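Local coordinates for protein hemoglobin subunit beta (Isurus oxyrinchus, PDB 3MKB) that probably carries oxygen in shark blood as the beta subunit of the tetrameric haemoglobin, binding it at a haem iron, at residues L86-P90 with G91-L95. Residues are numbered along the deposited sequence; the frame is centred on the assembly and turned at random.
With HEM (protoporphyrin IX containing Fe), chain F.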
loop_
_atom_site.group_PDB
_atom_site.type_symbol
_atom_site.label_atom_id
_atom_site.label_comp_id
_atom_site.label_asym_id
_atom_site.label_seq_id
_atom_site.Cartn_x
_atom_site.Cartn_y
_atom_site.Cartn_z
ATOM N N LEU B 86 20.946 0.218 -11.368
ATOM C CA LEU B 86 19.895 -0.474 -12.114
ATOM C C LEU B 86 18.542 0.265 -12.102
ATOM O O LEU B 86 17.688 0.033 -12.960
ATOM C CB LEU B 86 19.685 -1.865 -11.542
ATOM C CG LEU B 86 20.845 -2.875 -11.601
ATOM C CD1 LEU B 86 20.639 -4.023 -10.590
ATOM C CD2 LEU B 86 21.073 -3.371 -13.057
ATOM N N HIS B 87 18.351 1.138 -11.117
ATOM C CA HIS B 87 17.144 1.997 -11.089
ATOM C C HIS B 87 15.859 1.181 -11.030
ATOM O O HIS B 87 14.909 1.431 -11.764
ATOM C CB HIS B 87 17.213 3.076 -12.214
ATOM C CG HIS B 87 18.483 3.868 -12.141
ATOM N ND1 HIS B 87 19.564 3.611 -12.954
ATOM C CD2 HIS B 87 18.895 4.803 -11.255
ATOM C CE1 HIS B 87 20.567 4.404 -12.618
ATOM N NE2 HIS B 87 20.194 5.124 -11.574
ATOM N N ILE B 88 15.877 0.187 -10.117
ATOM C CA ILE B 88 14.700 -0.602 -9.820
ATOM C C ILE B 88 13.835 0.091 -8.784
ATOM O O ILE B 88 14.298 0.465 -7.710
ATOM C CB ILE B 88 15.051 -2.013 -9.248
ATOM C CG1 ILE B 88 16.166 -2.721 -10.087
ATOM C CG2 ILE B 88 13.765 -2.813 -9.024
ATOM C CD1 ILE B 88 15.901 -2.875 -11.552
ATOM N N ASP B 89 12.560 0.198 -9.093
ATOM C CA ASP B 89 11.600 0.785 -8.133
ATOM C C ASP B 89 11.468 -0.171 -6.952
ATOM O O ASP B 89 11.112 -1.278 -7.176
ATOM C CB ASP B 89 10.246 0.907 -8.839
ATOM C CG ASP B 89 9.177 1.541 -7.961
ATOM O OD1 ASP B 89 8.070 1.817 -8.476
ATOM O OD2 ASP B 89 9.450 1.770 -6.777
ATOM N N PRO B 90 11.780 0.255 -5.715
ATOM C CA PRO B 90 11.758 -0.716 -4.597
ATOM C C PRO B 90 10.337 -1.180 -4.239
ATOM O O PRO B 90 10.162 -2.265 -3.688
ATOM C CB PRO B 90 12.484 0.016 -3.445
ATOM C CG PRO B 90 12.264 1.533 -3.734
ATOM C CD PRO B 90 12.251 1.593 -5.292
ATOM N N GLY B 91 9.338 -0.418 -4.689
ATOM C CA GLY B 91 7.933 -0.738 -4.487
ATOM C C GLY B 91 7.501 -1.925 -5.285
ATOM O O GLY B 91 6.413 -2.462 -5.051
ATOM N N SER B 92 8.333 -2.316 -6.246
ATOM C CA SER B 92 8.131 -3.485 -7.076
ATOM C C SER B 92 8.844 -4.767 -6.538
ATOM O O SER B 92 8.573 -5.887 -6.968
ATOM C CB SER B 92 8.551 -3.179 -8.520
ATOM O OG SER B 92 7.763 -2.092 -9.070
ATOM N N PHE B 93 9.756 -4.617 -5.591
ATOM C CA PHE B 93 10.367 -5.818 -4.986
ATOM C C PHE B 93 9.372 -6.906 -4.490
ATOM O O PHE B 93 9.571 -8.084 -4.749
ATOM C CB PHE B 93 11.278 -5.414 -3.820
ATOM C CG PHE B 93 12.604 -4.752 -4.249
ATOM C CD1 PHE B 93 13.294 -5.213 -5.364
ATOM C CD2 PHE B 93 13.139 -3.688 -3.521
ATOM C CE1 PHE B 93 14.459 -4.651 -5.775
ATOM C CE2 PHE B 93 14.350 -3.122 -3.892
ATOM C CZ PHE B 93 15.016 -3.592 -5.045
ATOM N N HIS B 94 8.330 -6.527 -3.747
ATOM C CA HIS B 94 7.375 -7.510 -3.246
ATOM C C HIS B 94 6.558 -8.189 -4.353
ATOM O O HIS B 94 5.893 -9.152 -4.107
ATOM C CB HIS B 94 6.424 -6.866 -2.192
ATOM C CG HIS B 94 5.295 -6.083 -2.799
ATOM N ND1 HIS B 94 4.060 -6.635 -3.068
ATOM C CD2 HIS B 94 5.233 -4.802 -3.240
ATOM C CE1 HIS B 94 3.282 -5.727 -3.639
ATOM N NE2 HIS B 94 3.977 -4.614 -3.768
ATOM N N LEU B 95 6.483 -7.596 -5.540
ATOM C CA LEU B 95 5.801 -8.259 -6.658
ATOM C C LEU B 95 6.575 -9.527 -7.033
ATOM O O LEU B 95 5.998 -10.532 -7.372
ATOM C CB LEU B 95 5.703 -7.302 -7.844
ATOM C CG LEU B 95 4.993 -5.998 -7.486
ATOM C CD1 LEU B 95 4.884 -5.022 -8.746
ATOM C CD2 LEU B 95 3.620 -6.324 -6.940
HETATM C CHA HEM F . 20.496 -8.016 -10.441
HETATM C CHB HEM F . 19.055 -10.043 -6.308
HETATM C CHC HEM F . 14.726 -8.155 -7.072
HETATM C CHD HEM F . 16.071 -6.324 -11.395
HETATM C C1A HEM F . 20.463 -8.631 -9.229
HETATM C C2A HEM F . 21.619 -9.142 -8.571
HETATM C C3A HEM F . 21.219 -9.714 -7.451
HETATM C C4A HEM F . 19.810 -9.572 -7.362
HETATM C CMA HEM F . 22.135 -10.404 -6.417
HETATM C CAA HEM F . 23.074 -9.082 -9.091
HETATM C CBA HEM F . 23.709 -7.740 -8.753
HETATM C CGA HEM F . 25.173 -7.795 -9.160
HETATM O O1A HEM F . 25.998 -8.378 -8.413
HETATM O O2A HEM F . 25.513 -7.261 -10.230
HETATM C C1B HEM F . 17.752 -9.741 -6.120
HETATM C C2B HEM F . 16.912 -10.150 -4.996
HETATM C C3B HEM F . 15.702 -9.615 -5.240
HETATM C C4B HEM F . 15.747 -8.861 -6.501
HETATM C CMB HEM F . 17.292 -11.031 -3.760
HETATM C CAB HEM F . 14.460 -9.744 -4.345
HETATM C CBB HEM F . 13.871 -8.588 -4.010
HETATM C C1C HEM F . 14.707 -7.526 -8.320
HETATM C C2C HEM F . 13.553 -6.970 -8.990
HETATM C C3C HEM F . 13.927 -6.503 -10.172
HETATM C C4C HEM F . 15.335 -6.703 -10.304
HETATM C CMC HEM F . 12.105 -6.940 -8.498
HETATM C CAC HEM F . 13.033 -5.802 -11.223
HETATM C CBC HEM F . 11.792 -6.256 -11.520
HETATM C C1D HEM F . 17.373 -6.664 -11.585
HETATM C C2D HEM F . 18.168 -6.434 -12.776
HETATM C C3D HEM F . 19.542 -6.983 -12.442
HETATM C C4D HEM F . 19.445 -7.484 -11.100
HETATM C CMD HEM F . 17.724 -5.790 -14.104
HETATM C CAD HEM F . 20.820 -7.038 -13.314
HETATM C CBD HEM F . 20.785 -8.226 -14.248
HETATM C CGD HEM F . 21.959 -8.009 -15.216
HETATM O O1D HEM F . 22.918 -8.824 -15.169
HETATM O O2D HEM F . 21.988 -7.034 -16.047
HETATM N NA HEM F . 19.340 -8.906 -8.470
HETATM N NB HEM F . 17.025 -8.965 -6.983
HETATM N NC HEM F . 15.799 -7.345 -9.157
HETATM N ND HEM F . 18.168 -7.261 -10.629
HETATM FE FE HEM F . 17.557 -7.993 -8.773
HETATM O O HOH W 1 8.439 -3.873 -2.427
HETATM O O HOH W 2 16.534 -9.739 -9.642
#
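Phe93 packs back against Pro90 and Ile88, and its ring can be followed outward atom by atom. Phe93 CB lies 3.3 Å from Pro90 O; CG stays near that same oxygen and the haem vinyl carbon CBB. With CG anti to its own carbonyl carbon (chi1 -73°), the CD2/CE2 flank is sent past Pro90 and the CD1/CE1 flank toward the haem. Phe93 CE2 stands 3.7 Å from Pro90 CB, while Phe93 CD1 and Phe93 CE1 lie by the porphyrin, each 3.7 Å from HEM CHC. Phe93 CE1 also meets Ile88 CG2 at 3.8 Å, the two side chains crossing at about a right angle. Ile88 continues the apolar wall, Ile88 CD1 coming 3.5 Å from HEM CHD. An alanine in place of Phe93 would probably open a gap between Pro90, Ile88 and the haem, giving the vinyl group more freedom to turn.

The backbone turns into helix 93-108 just after Asp89. Asp89 OD2 accepts a hydrogen bond from Gly91 N at 3.0 Å, met from above the carboxylate plane, and Asp89 O accepts one from Ser92 N; Phe93 N then bonds to Pro90 O. OD1 of Asp89 is held by Tyr42 and Asn97 of the alpha subunit, so one carboxylate serves both the turn and the subunit interface. This is the FG corner of the globin fold, where haem pocket and interface meet.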